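Local coordinates for protein leucine--trna ligase (Agrobacterium radiobacter, PDB 5AH5) that probably joins leucine to tRNA(Leu) at the expense of ATP, as a class I leucyl-tRNA synthetase, at residues 24-38 with 513-526. Residues are numbered along the deposited sequence; the frame is centred on the assembly and turned at random.
With LSS (5'-O-(L-leucylsulfamoyl)adenosine), chain I.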
ATOM      1  N   TRP B  24       1.753  18.839 -12.890  1.00 27.76           N
ATOM      2  CA  TRP B  24       1.070  19.312 -11.727  1.00 25.98           C
ATOM      3  C   TRP B  24       1.410  20.791 -11.486  1.00 33.34           C
ATOM      4  O   TRP B  24       2.595  21.164 -11.408  1.00 28.37           O
ATOM      5  CB  TRP B  24       1.446  18.525 -10.473  1.00 26.36           C
ATOM      6  CG  TRP B  24       0.866  19.040  -9.244  1.00 24.76           C
ATOM      7  CD1 TRP B  24      -0.464  19.224  -8.995  1.00 26.66           C
ATOM      8  CD2 TRP B  24       1.560  19.384  -8.023  1.00 28.74           C
ATOM      9  NE1 TRP B  24      -0.648  19.653  -7.695  1.00 26.87           N
ATOM     10  CE2 TRP B  24       0.570  19.782  -7.084  1.00 28.03           C
ATOM     11  CE3 TRP B  24       2.939  19.456  -7.650  1.00 26.20           C
ATOM     12  CZ2 TRP B  24       0.889  20.216  -5.787  1.00 30.23           C
ATOM     13  CZ3 TRP B  24       3.259  19.847  -6.367  1.00 26.51           C
ATOM     14  CH2 TRP B  24       2.240  20.223  -5.431  1.00 32.60           C
ATOM     15  N   ASP B  25       0.382  21.639 -11.370  1.00 31.11           N
ATOM     16  CA  ASP B  25       0.655  23.037 -11.015  1.00 35.77           C
ATOM     17  C   ASP B  25       0.061  23.368  -9.686  1.00 32.58           C
ATOM     18  O   ASP B  25      -1.166  23.494  -9.561  1.00 35.42           O
ATOM     19  CB  ASP B  25       0.216  24.013 -12.098  1.00 41.20           C
ATOM     20  CG  ASP B  25       1.059  25.280 -12.087  1.00 50.96           C
ATOM     21  OD1 ASP B  25       1.465  25.805 -10.960  1.00 48.46           O
ATOM     22  OD2 ASP B  25       1.352  25.720 -13.220  1.00 60.36           O
ATOM     23  N   PRO B  26       0.908  23.492  -8.665  1.00 31.57           N
ATOM     24  CA  PRO B  26       0.334  23.906  -7.380  1.00 38.65           C
ATOM     25  C   PRO B  26      -0.460  25.269  -7.387  1.00 41.60           C
ATOM     26  O   PRO B  26      -1.372  25.443  -6.609  1.00 39.76           O
ATOM     27  CB  PRO B  26       1.537  24.001  -6.450  1.00 39.67           C
ATOM     28  CG  PRO B  26       2.774  23.804  -7.295  1.00 43.33           C
ATOM     29  CD  PRO B  26       2.377  23.429  -8.678  1.00 38.56           C
ATOM     30  N   SER B  27      -0.114  26.212  -8.253  1.00 43.98           N
ATOM     31  CA  SER B  27      -0.853  27.491  -8.267  1.00 42.17           C
ATOM     32  C   SER B  27      -2.194  27.397  -8.993  1.00 43.82           C
ATOM     33  O   SER B  27      -2.914  28.394  -9.046  1.00 38.99           O
ATOM     34  CB  SER B  27       0.004  28.569  -8.908  1.00 40.04           C
ATOM     35  OG  SER B  27       0.174  28.264 -10.284  1.00 37.56           O
ATOM     36  N   SER B  28      -2.528  26.238  -9.590  1.00 42.29           N
ATOM     37  CA  SER B  28      -3.899  26.015 -10.101  1.00 44.19           C
ATOM     38  C   SER B  28      -4.947  26.153  -9.009  1.00 38.43           C
ATOM     39  O   SER B  28      -4.753  25.701  -7.910  1.00 42.09           O
ATOM     40  CB  SER B  28      -4.064  24.624 -10.752  1.00 48.07           C
ATOM     41  OG  SER B  28      -3.241  24.505 -11.910  1.00 57.30           O
ATOM     42  N   PRO B  29      -6.096  26.741  -9.330  1.00 41.23           N
ATOM     43  CA  PRO B  29      -7.151  26.884  -8.321  1.00 41.83           C
ATOM     44  C   PRO B  29      -8.006  25.626  -8.063  1.00 41.81           C
ATOM     45  O   PRO B  29      -8.663  25.545  -6.987  1.00 47.41           O
ATOM     46  CB  PRO B  29      -8.028  27.983  -8.912  1.00 42.74           C
ATOM     47  CG  PRO B  29      -7.892  27.786 -10.391  1.00 41.85           C
ATOM     48  CD  PRO B  29      -6.452  27.402 -10.602  1.00 41.15           C
ATOM     49  N   GLY B  30      -8.032  24.660  -8.991  1.00 37.98           N
ATOM     50  CA  GLY B  30      -8.842  23.433  -8.755  1.00 38.48           C
ATOM     51  C   GLY B  30      -8.560  22.762  -7.415  1.00 35.27           C
ATOM     52  O   GLY B  30      -7.444  22.838  -6.869  1.00 37.02           O
ATOM     53  N   LYS B  31      -9.553  22.105  -6.875  1.00 33.36           N
ATOM     54  CA  LYS B  31      -9.388  21.392  -5.634  1.00 37.07           C
ATOM     55  C   LYS B  31      -8.277  20.326  -5.831  1.00 30.95           C
ATOM     56  O   LYS B  31      -8.124  19.781  -6.907  1.00 27.57           O
ATOM     57  CB  LYS B  31     -10.698  20.720  -5.261  1.00 43.32           C
ATOM     58  CG  LYS B  31     -10.714  20.211  -3.836  1.00 47.99           C
ATOM     59  CD  LYS B  31     -12.027  19.525  -3.569  1.00 54.90           C
ATOM     60  CE  LYS B  31     -12.007  18.885  -2.216  1.00 61.01           C
ATOM     61  NZ  LYS B  31     -13.352  18.320  -1.949  1.00 72.67           N
ATOM     62  N   LYS B  32      -7.507  20.104  -4.800  1.00 33.12           N
ATOM     63  CA  LYS B  32      -6.260  19.330  -4.917  1.00 35.28           C
ATOM     64  C   LYS B  32      -6.670  17.861  -4.919  1.00 33.26           C
ATOM     65  O   LYS B  32      -7.631  17.456  -4.258  1.00 34.85           O
ATOM     66  CB  LYS B  32      -5.334  19.610  -3.745  1.00 33.89           C
ATOM     67  CG  LYS B  32      -5.789  19.061  -2.361  1.00 37.16           C
ATOM     68  CD  LYS B  32      -5.247  17.628  -2.096  1.00 41.97           C
ATOM     69  CE  LYS B  32      -5.525  17.172  -0.675  1.00 42.50           C
ATOM     70  NZ  LYS B  32      -5.095  15.753  -0.523  1.00 48.36           N
ATOM     71  N   PHE B  33      -5.921  17.066  -5.628  1.00 31.80           N
ATOM     72  CA  PHE B  33      -6.068  15.626  -5.534  1.00 28.10           C
ATOM     73  C   PHE B  33      -4.704  14.979  -5.780  1.00 25.17           C
ATOM     74  O   PHE B  33      -4.117  15.202  -6.780  1.00 26.53           O
ATOM     75  CB  PHE B  33      -7.042  15.139  -6.582  1.00 28.58           C
ATOM     76  CG  PHE B  33      -7.572  13.757  -6.294  1.00 30.89           C
ATOM     77  CD1 PHE B  33      -8.534  13.558  -5.322  1.00 31.59           C
ATOM     78  CD2 PHE B  33      -7.117  12.667  -6.995  1.00 31.95           C
ATOM     79  CE1 PHE B  33      -9.012  12.277  -5.050  1.00 35.16           C
ATOM     80  CE2 PHE B  33      -7.623  11.389  -6.728  1.00 30.79           C
ATOM     81  CZ  PHE B  33      -8.539  11.179  -5.766  1.00 29.41           C
ATOM     82  N   TYR B  34      -4.281  14.145  -4.873  1.00 26.16           N
ATOM     83  CA  TYR B  34      -2.998  13.454  -4.926  1.00 25.99           C
ATOM     84  C   TYR B  34      -3.241  11.941  -5.026  1.00 22.09           C
ATOM     85  O   TYR B  34      -3.593  11.318  -4.065  1.00 24.62           O
ATOM     86  CB  TYR B  34      -2.239  13.773  -3.637  1.00 25.86           C
ATOM     87  CG  TYR B  34      -0.747  13.358  -3.562  1.00 24.34           C
ATOM     88  CD1 TYR B  34      -0.074  12.850  -4.645  1.00 26.46           C
ATOM     89  CD2 TYR B  34      -0.027  13.550  -2.387  1.00 26.66           C
ATOM     90  CE1 TYR B  34       1.264  12.492  -4.541  1.00 26.72           C
ATOM     91  CE2 TYR B  34       1.327  13.212  -2.279  1.00 25.00           C
ATOM     92  CZ  TYR B  34       1.953  12.720  -3.375  1.00 25.65           C
ATOM     93  OH  TYR B  34       3.257  12.347  -3.276  1.00 25.61           O
ATOM     94  N   VAL B  35      -3.005  11.392  -6.180  1.00 22.42           N
ATOM     95  CA  VAL B  35      -3.110   9.962  -6.382  1.00 26.83           C
ATOM     96  C   VAL B  35      -1.710   9.436  -6.681  1.00 25.96           C
ATOM     97  O   VAL B  35      -1.062   9.958  -7.523  1.00 24.65           O
ATOM     98  CB  VAL B  35      -4.028   9.594  -7.567  1.00 26.42           C
ATOM     99  CG1 VAL B  35      -3.850  10.471  -8.782  1.00 28.03           C
ATOM    100  CG2 VAL B  35      -3.862   8.133  -7.964  1.00 29.98           C
ATOM    101  N   LEU B  36      -1.274   8.395  -5.993  1.00 27.35           N
ATOM    102  CA  LEU B  36      -0.029   7.742  -6.381  1.00 28.42           C
ATOM    103  C   LEU B  36      -0.100   6.277  -6.183  1.00 26.24           C
ATOM    104  O   LEU B  36      -1.043   5.785  -5.573  1.00 25.96           O
ATOM    105  CB  LEU B  36       1.134   8.334  -5.596  1.00 27.51           C
ATOM    106  CG  LEU B  36       1.501   7.970  -4.171  1.00 28.76           C
ATOM    107  CD1 LEU B  36       2.863   8.544  -3.827  1.00 31.78           C
ATOM    108  CD2 LEU B  36       0.499   8.482  -3.222  1.00 29.67           C
ATOM    109  N   GLU B  37       0.924   5.612  -6.687  1.00 22.76           N
ATOM    110  CA  GLU B  37       1.064   4.184  -6.650  1.00 23.56           C
ATOM    111  C   GLU B  37       2.441   3.885  -6.058  1.00 25.22           C
ATOM    112  O   GLU B  37       3.348   4.756  -6.041  1.00 25.08           O
ATOM    113  CB  GLU B  37       1.104   3.622  -8.046  1.00 28.04           C
ATOM    114  CG  GLU B  37      -0.070   3.904  -8.957  1.00 29.50           C
ATOM    115  CD  GLU B  37       0.202   4.996  -9.934  1.00 32.31           C
ATOM    116  OE1 GLU B  37       1.386   5.174 -10.315  1.00 33.96           O
ATOM    117  OE2 GLU B  37      -0.791   5.671 -10.366  1.00 32.81           O
ATOM    118  N   MET B  38       2.606   2.656  -5.596  1.00 24.78           N
ATOM    119  CA  MET B  38       3.890   2.246  -5.007  1.00 26.09           C
ATOM    120  C   MET B  38       4.972   2.222  -6.057  1.00 22.11           C
ATOM    121  O   MET B  38       4.930   1.432  -7.023  1.00 23.60           O
ATOM    122  CB  MET B  38       3.780   0.929  -4.255  1.00 26.84           C
ATOM    123  CG  MET B  38       3.019   1.047  -2.973  1.00 25.15           C
ATOM    124  SD  MET B  38       2.976  -0.572  -2.207  1.00 28.50           S
ATOM    125  CE  MET B  38       1.711  -0.368  -0.999  1.00 29.97           C
ATOM    126  N   LEU B 513       3.783  23.414   0.426  1.00 38.59           N
ATOM    127  CA  LEU B 513       3.221  22.578  -0.654  1.00 39.22           C
ATOM    128  C   LEU B 513       2.584  21.276  -0.130  1.00 39.46           C
ATOM    129  O   LEU B 513       1.456  20.947  -0.495  1.00 34.63           O
ATOM    130  CB  LEU B 513       4.278  22.205  -1.715  1.00 41.38           C
ATOM    131  CG  LEU B 513       4.738  23.222  -2.749  1.00 41.77           C
ATOM    132  CD1 LEU B 513       5.469  22.562  -3.902  1.00 42.40           C
ATOM    133  CD2 LEU B 513       3.532  23.984  -3.286  1.00 47.32           C
ATOM    134  N   CYS B 514       3.329  20.548   0.707  1.00 37.89           N
ATOM    135  CA  CYS B 514       2.921  19.268   1.262  1.00 39.22           C
ATOM    136  C   CYS B 514       1.652  19.319   2.043  1.00 41.80           C
ATOM    137  O   CYS B 514       0.856  18.389   2.007  1.00 39.66           O
ATOM    138  CB  CYS B 514       3.960  18.737   2.235  1.00 38.68           C
ATOM    139  SG  CYS B 514       5.072  17.626   1.440  1.00 43.01           S
ATOM    140  N   ASN B 515       1.509  20.354   2.852  1.00 40.27           N
ATOM    141  CA  ASN B 515       0.287  20.484   3.651  1.00 39.61           C
ATOM    142  C   ASN B 515      -0.968  20.790   2.818  1.00 36.73           C
ATOM    143  O   ASN B 515      -2.075  20.594   3.287  1.00 35.14           O
ATOM    144  CB  ASN B 515       0.481  21.515   4.761  1.00 38.08           C
ATOM    145  CG  ASN B 515       1.422  21.026   5.867  1.00 38.23           C
ATOM    146  OD1 ASN B 515       1.519  19.820   6.185  1.00 39.72           O
ATOM    147  ND2 ASN B 515       2.077  21.967   6.493  1.00 36.05           N
ATOM    148  N   LYS B 516      -0.786  21.260   1.594  1.00 37.27           N
ATOM    149  CA  LYS B 516      -1.880  21.438   0.654  1.00 39.25           C
ATOM    150  C   LYS B 516      -2.136  20.181  -0.164  1.00 38.89           C
ATOM    151  O   LYS B 516      -3.275  19.764  -0.258  1.00 36.58           O
ATOM    152  CB  LYS B 516      -1.584  22.601  -0.252  1.00 41.73           C
ATOM    153  CG  LYS B 516      -1.820  23.897   0.487  1.00 49.35           C
ATOM    154  CD  LYS B 516      -1.481  25.092  -0.369  1.00 60.26           C
ATOM    155  CE  LYS B 516      -1.870  26.388   0.357  1.00 71.82           C
ATOM    156  NZ  LYS B 516      -1.094  27.577  -0.116  1.00 74.45           N
ATOM    157  N   ILE B 517      -1.091  19.528  -0.691  1.00 30.74           N
ATOM    158  CA  ILE B 517      -1.305  18.368  -1.600  1.00 32.41           C
ATOM    159  C   ILE B 517      -1.525  17.000  -0.869  1.00 32.84           C
ATOM    160  O   ILE B 517      -2.280  16.175  -1.325  1.00 30.92           O
ATOM    161  CB  ILE B 517      -0.275  18.351  -2.710  1.00 30.69           C
ATOM    162  CG1 ILE B 517      -0.676  17.416  -3.889  1.00 31.34           C
ATOM    163  CG2 ILE B 517       1.088  17.970  -2.166  1.00 36.94           C
ATOM    164  CD1 ILE B 517      -2.011  17.731  -4.566  1.00 30.95           C
ATOM    165  N   ALA B 518      -0.927  16.833   0.301  1.00 32.46           N
ATOM    166  CA  ALA B 518      -0.989  15.627   1.077  1.00 33.80           C
ATOM    167  C   ALA B 518      -1.876  15.868   2.309  1.00 31.63           C
ATOM    168  O   ALA B 518      -2.052  16.998   2.651  1.00 34.75           O
ATOM    169  CB  ALA B 518       0.439  15.238   1.500  1.00 32.64           C
ATOM    170  N   PRO B 519      -2.389  14.845   3.006  1.00 33.41           N
ATOM    171  CA  PRO B 519      -2.151  13.424   2.721  1.00 37.44           C
ATOM    172  C   PRO B 519      -2.582  12.956   1.355  1.00 35.31           C
ATOM    173  O   PRO B 519      -3.425  13.589   0.732  1.00 36.58           O
ATOM    174  CB  PRO B 519      -2.926  12.696   3.804  1.00 37.55           C
ATOM    175  CG  PRO B 519      -3.795  13.694   4.422  1.00 40.82           C
ATOM    176  CD  PRO B 519      -3.137  15.024   4.248  1.00 40.19           C
ATOM    177  N   ALA B 520      -1.948  11.902   0.845  1.00 33.84           N
ATOM    178  CA  ALA B 520      -2.352  11.388  -0.454  1.00 31.78           C
ATOM    179  C   ALA B 520      -3.828  10.928  -0.378  1.00 26.48           C
ATOM    180  O   ALA B 520      -4.216  10.322   0.550  1.00 26.52           O
ATOM    181  CB  ALA B 520      -1.473  10.250  -0.899  1.00 31.14           C
ATOM    182  N   ASP B 521      -4.632  11.290  -1.329  1.00 27.06           N
ATOM    183  CA  ASP B 521      -6.037  10.847  -1.330  1.00 28.78           C
ATOM    184  C   ASP B 521      -6.127   9.359  -1.623  1.00 27.40           C
ATOM    185  O   ASP B 521      -6.911   8.661  -1.019  1.00 34.32           O
ATOM    186  CB  ASP B 521      -6.802  11.627  -2.379  1.00 27.90           C
ATOM    187  CG  ASP B 521      -6.789  13.129  -2.078  1.00 34.45           C
ATOM    188  OD1 ASP B 521      -7.593  13.567  -1.227  1.00 38.24           O
ATOM    189  OD2 ASP B 521      -5.913  13.838  -2.623  1.00 30.83           O
ATOM    190  N   VAL B 522      -5.400   8.909  -2.622  1.00 25.81           N
ATOM    191  CA  VAL B 522      -5.464   7.526  -3.066  1.00 26.85           C
ATOM    192  C   VAL B 522      -4.015   7.017  -3.189  1.00 26.91           C
ATOM    193  O   VAL B 522      -3.192   7.681  -3.784  1.00 30.78           O
ATOM    194  CB  VAL B 522      -6.220   7.452  -4.382  1.00 26.80           C
ATOM    195  CG1 VAL B 522      -6.113   6.104  -5.007  1.00 27.41           C
ATOM    196  CG2 VAL B 522      -7.736   7.842  -4.182  1.00 31.07           C
ATOM    197  N   TYR B 523      -3.742   5.870  -2.573  1.00 27.92           N
ATOM    198  CA  TYR B 523      -2.495   5.123  -2.708  1.00 28.48           C
ATOM    199  C   TYR B 523      -2.769   3.689  -3.149  1.00 25.60           C
ATOM    200  O   TYR B 523      -3.515   2.980  -2.498  1.00 30.78           O
ATOM    201  CB  TYR B 523      -1.800   5.071  -1.379  1.00 26.92           C
ATOM    202  CG  TYR B 523      -0.321   4.690  -1.441  1.00 26.25           C
ATOM    203  CD1 TYR B 523       0.508   5.094  -2.494  1.00 25.40           C
ATOM    204  CD2 TYR B 523       0.276   4.060  -0.383  1.00 28.03           C
ATOM    205  CE1 TYR B 523       1.914   4.839  -2.490  1.00 25.30           C
ATOM    206  CE2 TYR B 523       1.659   3.760  -0.393  1.00 27.67           C
ATOM    207  CZ  TYR B 523       2.470   4.174  -1.461  1.00 26.65           C
ATOM    208  OH  TYR B 523       3.863   3.927  -1.456  1.00 28.21           O
ATOM    209  N   ILE B 524      -2.185   3.295  -4.250  1.00 24.65           N
ATOM    210  CA  ILE B 524      -2.421   2.000  -4.876  1.00 23.27           C
ATOM    211  C   ILE B 524      -1.155   1.156  -4.830  1.00 24.89           C
ATOM    212  O   ILE B 524      -0.183   1.518  -5.474  1.00 24.68           O
ATOM    213  CB  ILE B 524      -2.767   2.181  -6.356  1.00 23.11           C
ATOM    214  CG1 ILE B 524      -3.829   3.334  -6.536  1.00 23.92           C
ATOM    215  CG2 ILE B 524      -3.311   0.882  -6.929  1.00 25.19           C
ATOM    216  CD1 ILE B 524      -4.001   3.803  -7.958  1.00 21.86           C
ATOM    217  N   GLY B 525      -1.182   0.035  -4.119  1.00 23.43           N
ATOM    218  CA  GLY B 525      -0.100  -0.930  -4.194  1.00 26.67           C
ATOM    219  C   GLY B 525      -0.348  -2.218  -3.438  1.00 28.37           C
ATOM    220  O   GLY B 525      -1.360  -2.377  -2.779  1.00 28.17           O
ATOM    221  N   GLY B 526       0.603  -3.122  -3.526  1.00 27.16           N
ATOM    222  CA  GLY B 526       0.421  -4.495  -3.086  1.00 25.35           C
ATOM    223  C   GLY B 526       0.390  -4.659  -1.584  1.00 26.69           C
ATOM    224  O   GLY B 526       1.015  -3.914  -0.828  1.00 26.86           O
TER
HETATM  225  C1  LSS I1818       8.144  -2.123  -4.585  1.00 26.69           C
HETATM  226  N1  LSS I1818       0.909  -8.069  -9.889  1.00 26.41           N
HETATM  227  O1  LSS I1818       7.462  -2.989  -4.084  1.00 28.41           O
HETATM  228  S1  LSS I1818       8.092  -3.209  -6.797  1.00 26.30           S
HETATM  229  C2  LSS I1818       0.399  -6.973  -9.331  1.00 29.83           C
HETATM  230  N2  LSS I1818       8.511  -2.129  -5.853  1.00 25.39           N
HETATM  231  O2  LSS I1818       2.669  -4.699  -5.581  1.00 28.72           O
HETATM  232  N3  LSS I1818       1.164  -5.986  -8.815  1.00 30.16           N
HETATM  233  O3  LSS I1818       2.579  -1.942  -5.603  1.00 27.32           O
HETATM  234  C4  LSS I1818       2.511  -6.117  -8.877  1.00 29.75           C
HETATM  235  N4  LSS I1818       9.725  -0.201  -4.365  1.00 23.97           N
HETATM  236  O4  LSS I1818       4.030  -2.990  -8.373  1.00 25.84           O
HETATM  237  C5  LSS I1818       3.096  -7.277  -9.367  1.00 30.17           C
HETATM  238  O5  LSS I1818       6.501  -3.153  -6.927  1.00 29.97           O
HETATM  239  C6  LSS I1818       2.273  -8.276  -9.858  1.00 31.26           C
HETATM  240  N6  LSS I1818       2.843  -9.386 -10.395  1.00 27.78           N
HETATM  241  C7  LSS I1818       7.824   0.988  -2.205  1.00 20.27           C
HETATM  242  N7  LSS I1818       4.443  -7.143  -9.250  1.00 32.34           N
HETATM  243  C8  LSS I1818       4.695  -5.949  -8.648  1.00 30.58           C
HETATM  244  C9  LSS I1818       7.500  -0.123  -3.207  1.00 22.91           C
HETATM  245  N9  LSS I1818       3.506  -5.321  -8.453  1.00 30.27           N
HETATM  246  CA  LSS I1818       8.653  -1.005  -3.722  1.00 26.07           C
HETATM  247  C10 LSS I1818       8.223   0.348  -0.866  1.00 24.17           C
HETATM  248  C11 LSS I1818       6.583   1.948  -2.123  1.00 20.24           C
HETATM  249  O1A LSS I1818       8.362  -4.616  -6.469  1.00 25.13           O
HETATM  250  C21 LSS I1818       3.272  -4.046  -7.806  1.00 25.88           C
HETATM  251  C22 LSS I1818       3.644  -4.071  -6.364  1.00 26.36           C
HETATM  252  C23 LSS I1818       3.811  -2.587  -6.030  1.00 27.04           C
HETATM  253  C24 LSS I1818       4.323  -2.056  -7.353  1.00 25.13           C
HETATM  254  C25 LSS I1818       5.850  -1.981  -7.408  1.00 27.58           C
HETATM  255  O2A LSS I1818       8.529  -2.950  -8.152  1.00 20.07           O
HETATM  256  O   HOH W   1      -8.971  15.907  -2.465  1.00 48.52           O
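Asp521 OD2 is gripped by two donors from the 24-38 segment. The backbone N of Tyr34 approaches on the anti lone pair, 2.8 Å from Asp521 OD2 and nearly straight at 174°, while Lys32 NZ forms a salt bridge on the syn side, 3.0 Å from the same oxygen. Asp521 OD1 is tied through a water to Lys32 O, and the carboxylate plane lies stacked, only 6° from parallel, on the Phe33 ring, whose face also receives Asp521 CB. Lys32 reaches this site because its chain bends at chi2 (91°), passing the end of helix 511-517, where NZ also donates to Ile517 O from above the carbonyl plane (3.0 Å). Ile517 CG1 packs 3.7 Å from Trp24 CZ2, in the loop before the strand, and also meets Tyr34 CB.

Beyond the corner at Asp521, residues 522-524 run parallel to strand 32-37, the two strands forming the central pair of a four-stranded parallel sheet, the Rossmann-fold core of the class I synthetase catalytic domain. Leu36 sits between Val522 and Ile524, its N donating to Val522 O and its O accepting from Ile524 N; Met38 N then bonds to Ile524 O. On one face Leu36 CD2 wedges between Ala520 CB and Tyr523 CD1, 3.5 Å from each.

Where the strands end, Met38 crosses the Tyr523 ring at about a right angle, its CG 3.4 Å from Tyr523 OH, and SD makes an oblique Met-aromatic contact. Tyr496 and His533 hydrogen-bond that hydroxyl, and Gly526 N donates to O3 of the bound leucyl-adenylate analogue at 3.1 Å.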